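Local coordinates for protein dnab-like replicative helicase (PDB 3BH0) that is the ATPase domain of a phage replicative helicase of the DnaB family, which probably couples ATP hydrolysis to 5'-3' unwinding of double-stranded DNA, at residues A[88-91]-A[92-96]; A[165-168]-A[169-173]; A[206-209]-A[210-214]. All blocks are in the same frame, centred on the assembly; numbering follows the deposited sequence.

Contact 1: residues A[88-91]-A[92-96]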
loop_
_atom_site.group_PDB
_atom_site.type_symbol
_atom_site.label_atom_id
_atom_site.label_comp_id
_atom_site.label_asym_id
_atom_site.label_seq_id
_atom_site.Cartn_x
_atom_site.Cartn_y
_atom_site.Cartn_z
ATOM N N GLN A 88 4.843 2.541 -3.884
ATOM C CA GLN A 88 4.449 3.374 -2.749
ATOM C C GLN A 88 5.403 3.299 -1.568
ATOM O O GLN A 88 5.832 4.333 -1.061
ATOM C CB GLN A 88 3.032 3.035 -2.279
ATOM C CG GLN A 88 1.961 3.432 -3.260
ATOM C CD GLN A 88 0.621 3.718 -2.612
ATOM O OE1 GLN A 88 -0.426 3.392 -3.171
ATOM N NE2 GLN A 88 0.639 4.332 -1.437
ATOM N N ALA A 89 5.741 2.088 -1.134
ATOM C CA ALA A 89 6.635 1.924 0.008
ATOM C C ALA A 89 7.921 2.725 -0.169
ATOM O O ALA A 89 8.385 3.384 0.760
ATOM C CB ALA A 89 6.950 0.456 0.247
ATOM N N LYS A 90 8.486 2.683 -1.370
ATOM C CA LYS A 90 9.762 3.327 -1.621
ATOM C C LYS A 90 9.595 4.831 -1.735
ATOM O O LYS A 90 10.456 5.578 -1.276
ATOM C CB LYS A 90 10.424 2.738 -2.866
ATOM C CG LYS A 90 11.961 2.852 -2.877
ATOM C CD LYS A 90 12.406 3.942 -3.822
ATOM C CE LYS A 90 13.904 4.189 -3.745
ATOM N NZ LYS A 90 14.279 5.122 -4.871
ATOM N N ASN A 91 8.484 5.259 -2.335
ATOM C CA ASN A 91 8.112 6.666 -2.448
ATOM C C ASN A 91 7.928 7.363 -1.105
ATOM O O ASN A 91 8.318 8.520 -0.934
ATOM C CB ASN A 91 6.816 6.791 -3.238
ATOM C CG ASN A 91 7.032 6.713 -4.721
ATOM O OD1 ASN A 91 8.167 6.736 -5.200
ATOM N ND2 ASN A 91 5.939 6.635 -5.468
ATOM N N MET A 92 7.306 6.656 -0.167
ATOM C CA MET A 92 7.157 7.132 1.207
ATOM C C MET A 92 8.479 7.128 1.947
ATOM O O MET A 92 8.743 8.031 2.738
ATOM C CB MET A 92 6.175 6.258 1.968
ATOM C CG MET A 92 4.787 6.306 1.419
ATOM S SD MET A 92 3.796 5.053 2.203
ATOM C CE MET A 92 2.341 5.238 1.211
ATOM N N SER A 93 9.296 6.106 1.708
ATOM C CA SER A 93 10.638 6.053 2.252
ATOM C C SER A 93 11.432 7.275 1.816
ATOM O O SER A 93 12.231 7.802 2.587
ATOM C CB SER A 93 11.352 4.785 1.808
ATOM O OG SER A 93 12.712 4.814 2.213
ATOM N N ASP A 94 11.191 7.729 0.589
ATOM C CA ASP A 94 11.874 8.891 0.021
ATOM C C ASP A 94 11.477 10.236 0.650
ATOM O O ASP A 94 12.218 11.210 0.559
ATOM C CB ASP A 94 11.660 8.943 -1.494
ATOM C CG ASP A 94 12.452 7.878 -2.246
ATOM O OD1 ASP A 94 13.228 7.111 -1.623
ATOM O OD2 ASP A 94 12.280 7.817 -3.480
ATOM N N ASN A 95 10.310 10.296 1.275
ATOM C CA ASN A 95 9.937 11.462 2.073
ATOM C C ASN A 95 10.595 11.384 3.450
ATOM O O ASN A 95 10.387 12.242 4.297
ATOM C CB ASN A 95 8.420 11.500 2.243
ATOM C CG ASN A 95 7.821 12.828 1.855
ATOM O OD1 ASN A 95 7.118 13.457 2.654
ATOM N ND2 ASN A 95 8.070 13.257 0.616
ATOM N N ASP A 96 11.395 10.340 3.656
ATOM C CA ASP A 96 12.022 10.015 4.946
ATOM C C ASP A 96 11.002 9.582 6.013
ATOM O O ASP A 96 11.251 9.688 7.222
ATOM C CB ASP A 96 12.940 11.138 5.447
ATOM C CG ASP A 96 14.110 10.606 6.274
ATOM O OD1 ASP A 96 14.034 10.686 7.528
ATOM O OD2 ASP A 96 15.092 10.092 5.667
#

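Contact 2: residues A[165-168]-A[169-173]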
loop_
_atom_site.group_PDB
_atom_site.type_symbol
_atom_site.label_atom_id
_atom_site.label_comp_id
_atom_site.label_asym_id
_atom_site.label_seq_id
_atom_site.Cartn_x
_atom_site.Cartn_y
_atom_site.Cartn_z
ATOM N N ASN A 165 -2.132 -8.512 16.537
ATOM C CA ASN A 165 -1.455 -8.379 17.811
ATOM C C ASN A 165 0.052 -8.365 17.619
ATOM O O ASN A 165 0.750 -7.466 18.103
ATOM C CB ASN A 165 -1.867 -9.535 18.722
ATOM C CG ASN A 165 -1.842 -9.153 20.172
ATOM O OD1 ASN A 165 -0.767 -9.090 20.795
ATOM N ND2 ASN A 165 -3.024 -8.888 20.733
ATOM N N TYR A 166 0.536 -9.348 16.863
ATOM C CA TYR A 166 1.942 -9.435 16.494
ATOM C C TYR A 166 2.414 -8.151 15.823
ATOM O O TYR A 166 3.496 -7.658 16.113
ATOM C CB TYR A 166 2.172 -10.656 15.593
ATOM C CG TYR A 166 3.575 -10.769 15.058
ATOM C CD1 TYR A 166 4.520 -11.575 15.690
ATOM C CD2 TYR A 166 3.968 -10.058 13.915
ATOM C CE1 TYR A 166 5.833 -11.667 15.188
ATOM C CE2 TYR A 166 5.256 -10.139 13.418
ATOM C CZ TYR A 166 6.179 -10.945 14.050
ATOM O OH TYR A 166 7.456 -11.017 13.549
ATOM N N ILE A 167 1.597 -7.609 14.927
ATOM C CA ILE A 167 1.980 -6.416 14.153
ATOM C C ILE A 167 1.942 -5.159 15.010
ATOM O O ILE A 167 2.770 -4.254 14.837
ATOM C CB ILE A 167 1.106 -6.256 12.873
ATOM C CG1 ILE A 167 1.349 -7.445 11.927
ATOM C CG2 ILE A 167 1.342 -4.899 12.206
ATOM C CD1 ILE A 167 0.518 -7.447 10.671
ATOM N N TRP A 168 0.960 -5.113 15.913
ATOM C CA TRP A 168 0.854 -4.092 16.959
ATOM C C TRP A 168 2.171 -3.940 17.691
ATOM O O TRP A 168 2.723 -2.847 17.797
ATOM C CB TRP A 168 -0.225 -4.497 17.981
ATOM C CG TRP A 168 -0.722 -3.350 18.801
ATOM C CD1 TRP A 168 -0.002 -2.600 19.687
ATOM C CD2 TRP A 168 -2.050 -2.809 18.801
ATOM N NE1 TRP A 168 -0.795 -1.626 20.239
ATOM C CE2 TRP A 168 -2.058 -1.725 19.710
ATOM C CE3 TRP A 168 -3.237 -3.140 18.128
ATOM C CZ2 TRP A 168 -3.218 -0.960 19.969
ATOM C CZ3 TRP A 168 -4.393 -2.387 18.389
ATOM C CH2 TRP A 168 -4.370 -1.302 19.305
ATOM N N SER A 169 2.659 -5.061 18.205
ATOM C CA SER A 169 3.935 -5.120 18.906
ATOM C C SER A 169 5.101 -4.487 18.122
ATOM O O SER A 169 5.858 -3.680 18.667
ATOM C CB SER A 169 4.237 -6.569 19.266
ATOM O OG SER A 169 5.423 -6.652 20.029
ATOM N N LYS A 170 5.207 -4.828 16.835
ATOM C CA LYS A 170 6.296 -4.351 15.977
ATOM C C LYS A 170 6.189 -2.880 15.620
ATOM O O LYS A 170 7.190 -2.183 15.513
ATOM C CB LYS A 170 6.388 -5.201 14.710
ATOM C CG LYS A 170 6.485 -6.696 14.987
ATOM C CD LYS A 170 7.859 -7.099 15.554
ATOM C CE LYS A 170 7.824 -8.530 16.022
ATOM N NZ LYS A 170 9.187 -9.089 16.250
ATOM N N THR A 171 4.969 -2.412 15.418
ATOM C CA THR A 171 4.726 -1.003 15.109
ATOM C C THR A 171 5.196 -0.084 16.249
ATOM O O THR A 171 5.844 0.934 16.003
ATOM C CB THR A 171 3.233 -0.768 14.820
ATOM O OG1 THR A 171 2.766 -1.759 13.892
ATOM C CG2 THR A 171 3.011 0.607 14.250
ATOM N N ARG A 172 4.862 -0.458 17.488
ATOM C CA ARG A 172 5.299 0.273 18.687
ATOM C C ARG A 172 6.811 0.256 18.796
ATOM O O ARG A 172 7.463 1.313 18.871
ATOM C CB ARG A 172 4.681 -0.345 19.942
ATOM C CG ARG A 172 3.168 -0.228 19.988
ATOM C CD ARG A 172 2.636 -0.542 21.358
ATOM N NE ARG A 172 3.226 0.337 22.367
ATOM C CZ ARG A 172 3.605 -0.066 23.578
ATOM N NH1 ARG A 172 3.463 -1.334 23.931
ATOM N NH2 ARG A 172 4.131 0.804 24.429
ATOM N N GLN A 173 7.352 -0.959 18.784
ATOM C CA GLN A 173 8.782 -1.221 18.701
ATOM C C GLN A 173 9.486 -0.338 17.662
ATOM O O GLN A 173 10.544 0.202 17.948
ATOM C CB GLN A 173 8.994 -2.716 18.424
ATOM C CG GLN A 173 10.405 -3.208 18.633
ATOM C CD GLN A 173 10.582 -4.675 18.277
ATOM O OE1 GLN A 173 9.797 -5.537 18.686
ATOM N NE2 GLN A 173 11.634 -4.967 17.520
#

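Contact 3: residues A[206-209]-A[210-214]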
loop_
_atom_site.group_PDB
_atom_site.type_symbol
_atom_site.label_atom_id
_atom_site.label_comp_id
_atom_site.label_asym_id
_atom_site.label_seq_id
_atom_site.Cartn_x
_atom_site.Cartn_y
_atom_site.Cartn_z
ATOM N N ILE A 206 -12.253 -12.099 9.552
ATOM C CA ILE A 206 -11.861 -10.948 8.727
ATOM C C ILE A 206 -12.412 -9.633 9.299
ATOM O O ILE A 206 -11.735 -8.617 9.269
ATOM C CB ILE A 206 -12.276 -11.097 7.241
ATOM C CG1 ILE A 206 -11.719 -12.381 6.624
ATOM C CG2 ILE A 206 -11.903 -9.841 6.451
ATOM C CD1 ILE A 206 -10.219 -12.421 6.418
ATOM N N SER A 207 -13.631 -9.671 9.830
ATOM C CA SER A 207 -14.219 -8.526 10.521
ATOM C C SER A 207 -13.335 -8.065 11.679
ATOM O O SER A 207 -13.001 -6.873 11.770
ATOM C CB SER A 207 -15.619 -8.879 11.022
ATOM O OG SER A 207 -16.543 -8.928 9.943
ATOM N N GLN A 208 -12.939 -9.013 12.539
ATOM C CA GLN A 208 -12.034 -8.731 13.673
ATOM C C GLN A 208 -10.703 -8.181 13.197
ATOM O O GLN A 208 -10.263 -7.137 13.675
ATOM C CB GLN A 208 -11.795 -9.970 14.538
ATOM C CG GLN A 208 -10.521 -9.880 15.419
ATOM C CD GLN A 208 -9.272 -10.435 14.718
ATOM O OE1 GLN A 208 -9.315 -11.501 14.108
ATOM N NE2 GLN A 208 -8.164 -9.713 14.811
ATOM N N ILE A 209 -10.067 -8.860 12.244
ATOM C CA ILE A 209 -8.817 -8.344 11.670
ATOM C C ILE A 209 -8.973 -6.892 11.212
ATOM O O ILE A 209 -8.115 -6.059 11.479
ATOM C CB ILE A 209 -8.286 -9.215 10.515
ATOM C CG1 ILE A 209 -7.867 -10.601 11.024
ATOM C CG2 ILE A 209 -7.102 -8.502 9.824
ATOM C CD1 ILE A 209 -7.699 -11.650 9.922
ATOM N N SER A 210 -10.083 -6.593 10.550
ATOM C CA SER A 210 -10.350 -5.244 10.022
ATOM C C SER A 210 -10.507 -4.180 11.128
ATOM O O SER A 210 -9.849 -3.136 11.092
ATOM C CB SER A 210 -11.576 -5.279 9.084
ATOM O OG SER A 210 -12.170 -3.993 8.928
ATOM N N ARG A 211 -11.371 -4.455 12.108
ATOM C CA ARG A 211 -11.567 -3.550 13.253
ATOM C C ARG A 211 -10.259 -3.260 13.955
ATOM O O ARG A 211 -9.944 -2.091 14.234
ATOM C CB ARG A 211 -12.571 -4.122 14.265
ATOM C CG ARG A 211 -14.008 -4.023 13.830
ATOM C CD ARG A 211 -14.949 -4.444 14.948
ATOM N NE ARG A 211 -14.708 -5.820 15.385
ATOM C CZ ARG A 211 -15.352 -6.869 14.893
ATOM N NH1 ARG A 211 -16.265 -6.680 13.954
ATOM N NH2 ARG A 211 -15.095 -8.105 15.340
ATOM N N ASP A 212 -9.495 -4.322 14.213
ATOM C CA ASP A 212 -8.237 -4.223 14.952
ATOM C C ASP A 212 -7.172 -3.423 14.188
ATOM O O ASP A 212 -6.391 -2.655 14.798
ATOM C CB ASP A 212 -7.736 -5.626 15.366
ATOM C CG ASP A 212 -8.666 -6.316 16.390
ATOM O OD1 ASP A 212 -9.658 -5.683 16.818
ATOM O OD2 ASP A 212 -8.425 -7.486 16.772
ATOM N N LEU A 213 -7.162 -3.581 12.857
ATOM C CA LEU A 213 -6.214 -2.845 12.006
ATOM C C LEU A 213 -6.490 -1.358 12.037
ATOM O O LEU A 213 -5.567 -0.544 12.032
ATOM C CB LEU A 213 -6.210 -3.368 10.554
ATOM C CG LEU A 213 -5.399 -4.651 10.346
ATOM C CD1 LEU A 213 -5.544 -5.198 8.936
ATOM C CD2 LEU A 213 -3.908 -4.474 10.714
ATOM N N LYS A 214 -7.766 -1.003 12.066
ATOM C CA LYS A 214 -8.167 0.404 12.130
ATOM C C LYS A 214 -7.890 0.984 13.534
ATOM O O LYS A 214 -7.366 2.099 13.666
ATOM C CB LYS A 214 -9.642 0.554 11.704
ATOM C CG LYS A 214 -10.263 1.949 11.866
ATOM C CD LYS A 214 -9.381 3.066 11.326
ATOM C CE LYS A 214 -10.071 4.419 11.405
ATOM N NZ LYS A 214 -9.187 5.466 10.803
#

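Contact 1: residues A[88-91]-A[92-96]
M92 runs alongside Q88, one helical turn back, and every atom of its side chain beyond CA meets something of that residue. CB lies 3.6 Å from Q88 O. With CG anti to the carbonyl carbon (chi1 -64°), the chain is turned back toward the preceding turn, and CG comes to 3.3 Å from Q88 O. The sulfur SD passes Q88 O at 3.9 Å, and since the chain stays extended beyond CG, the methyl CE ends beside the Q88 side chain, 4.2 Å from Q88 CB. Q88 O is already engaged, accepting the backbone N-H of M92 in a nearly straight bond. A long, flexible thioether suits this buried place, where V99 and I184 of the central sheet and Y65 from a loop also pack on it; A89, small and buried, fits against I154, V99 and M186. The host is helix 81-93, which follows a loop with the sequence pattern of a P-loop (Walker A), consistent with the RecA-like P-loop ATPase fold of this family. The helix closes in a Schellman motif: D96 takes a positive phi (68°), and its N donates to S93 O at 2.9 Å. S93 OG is hydrogen-bonded to N153 N, and N91 ND2 to S53 O, so these short polar residues tie the last turn to neighbouring loops. On the solvent side K90 bends at chi2 (-105°) and brings its methylenes past the D94 carboxylate, CE 3.7 Å from OD1, before K90 NZ reaches D94 OD2 in a long salt bridge of 3.6 Å.

Contact 2: residues A[165-168]-A[169-173]
The carbonyl oxygen of I167 is gripped twice by T171: OG1 donates to it at 2.7 Å and the backbone N at 2.9 Å. The amide follows the ordinary helical path, whereas the hydroxyl arrives from above the carbonyl plane, 40° out of it. That position follows from chi1 (-48°), which sets OG1 anti to T171's own carbonyl carbon and folds it back on the previous turn. Threonine suits this buried site because the helix itself satisfies its hydroxyl; I167 CG2 packs against the same OG1 at 3.8 Å. Both residues face V185 of strand 183-188, so this is the inward side of helix 164-176, which lies against the central sheet of the RecA-like ATPase domain. I167 is the apolar residue of the pair and reaches further, to I187 and H102. On another side of the helix, K170 bends at chi2 and brings CE to 3.5 Å from Y166 CZ, CG less closely, with NZ beside the phenol oxygen, 3.7 Å from Y166 OH. Lysine suits this partly exposed place: its apolar chain packs on a ring and ends in a charged amine. W168 meets R172 differently: R172 CD sits in the plane of the indole at its edge, 3.7 Å from W168 CD1. Ring and guanidinium planes are 69° apart, so the arginine's methylenes make the contact; W168 also packs on M216 and L220 of helix 202-220.

Contact 3: residues A[206-209]-A[210-214]
Q208 and D212 are joined one helical turn apart by a side-chain bond: Q208 NE2 donates to D212 OD2 at 3.0 Å, with an N-H...O angle of 162°. The acceptor lies in the plane of the amide, but the donor meets OD2 from above the carboxylate plane, and the two flat groups stand 54° apart. A bend at chi2 (-90°) turns the glutamine along the helix axis toward the acid, bringing its CG to 3.5 Å from D212 OD2. The amide's rotation is fixed from its other end, where OE1 accepts from the backbone N of A196. Glutamine suits the position because it can donate to the aspartate and accept from a loop with one group. Beside this pair, I209 and L213 point the same way, I209 CG2 lying 3.8 Å from L213 CD1. Their branched apolar chains are buried, and both touch V164 at the start of helix 164-176, while L213 reaches F70. Helix 202-220, which carries them, is the crossover of a beta-alpha-beta unit between the parallel strands 183-188 and 223-228. On a more exposed side, R211 folds back by its bend at chi3 so that one guanidinium face covers the preceding turn: S207 O lies 3.9 Å from CZ, over the centre, and NH2 is 3.5 Å from Q208 CA. S207 O is meanwhile bonded by R211 N at 2.9 Å. Further out, helix 252-256 borders this flank: Q252 touches S207, S210 and R211, and S210 OG is hydrogen-bonded to D256 OD2. S207 OG turns back to T203 O, a common way for a serine to satisfy its hydroxyl within a helix.

In the fold
The contacts follow one another along the chain, packed on the mixed sheet of the ATPase domain: contacts 2 and 3 each lie within one helix, and contact 1 spans the end of helix 81-93 and the next turn. Contact 1 meets I184 and M186 of strand 183-188; contact 2, in helix 164-176, meets V185 and I187, so the two helices cover opposite faces of that strand, contact centres 21 Å apart. Contact 3, in helix 202-220, lies beside contact 2, centres 15 Å apart, and touches it where W168 CZ3 approaches D212 O at 4.1 Å. Contacts 1 and 3 are 25 Å apart, across the chain's centre. Helices on both faces give the alpha/beta sandwich of a RecA-like ATPase.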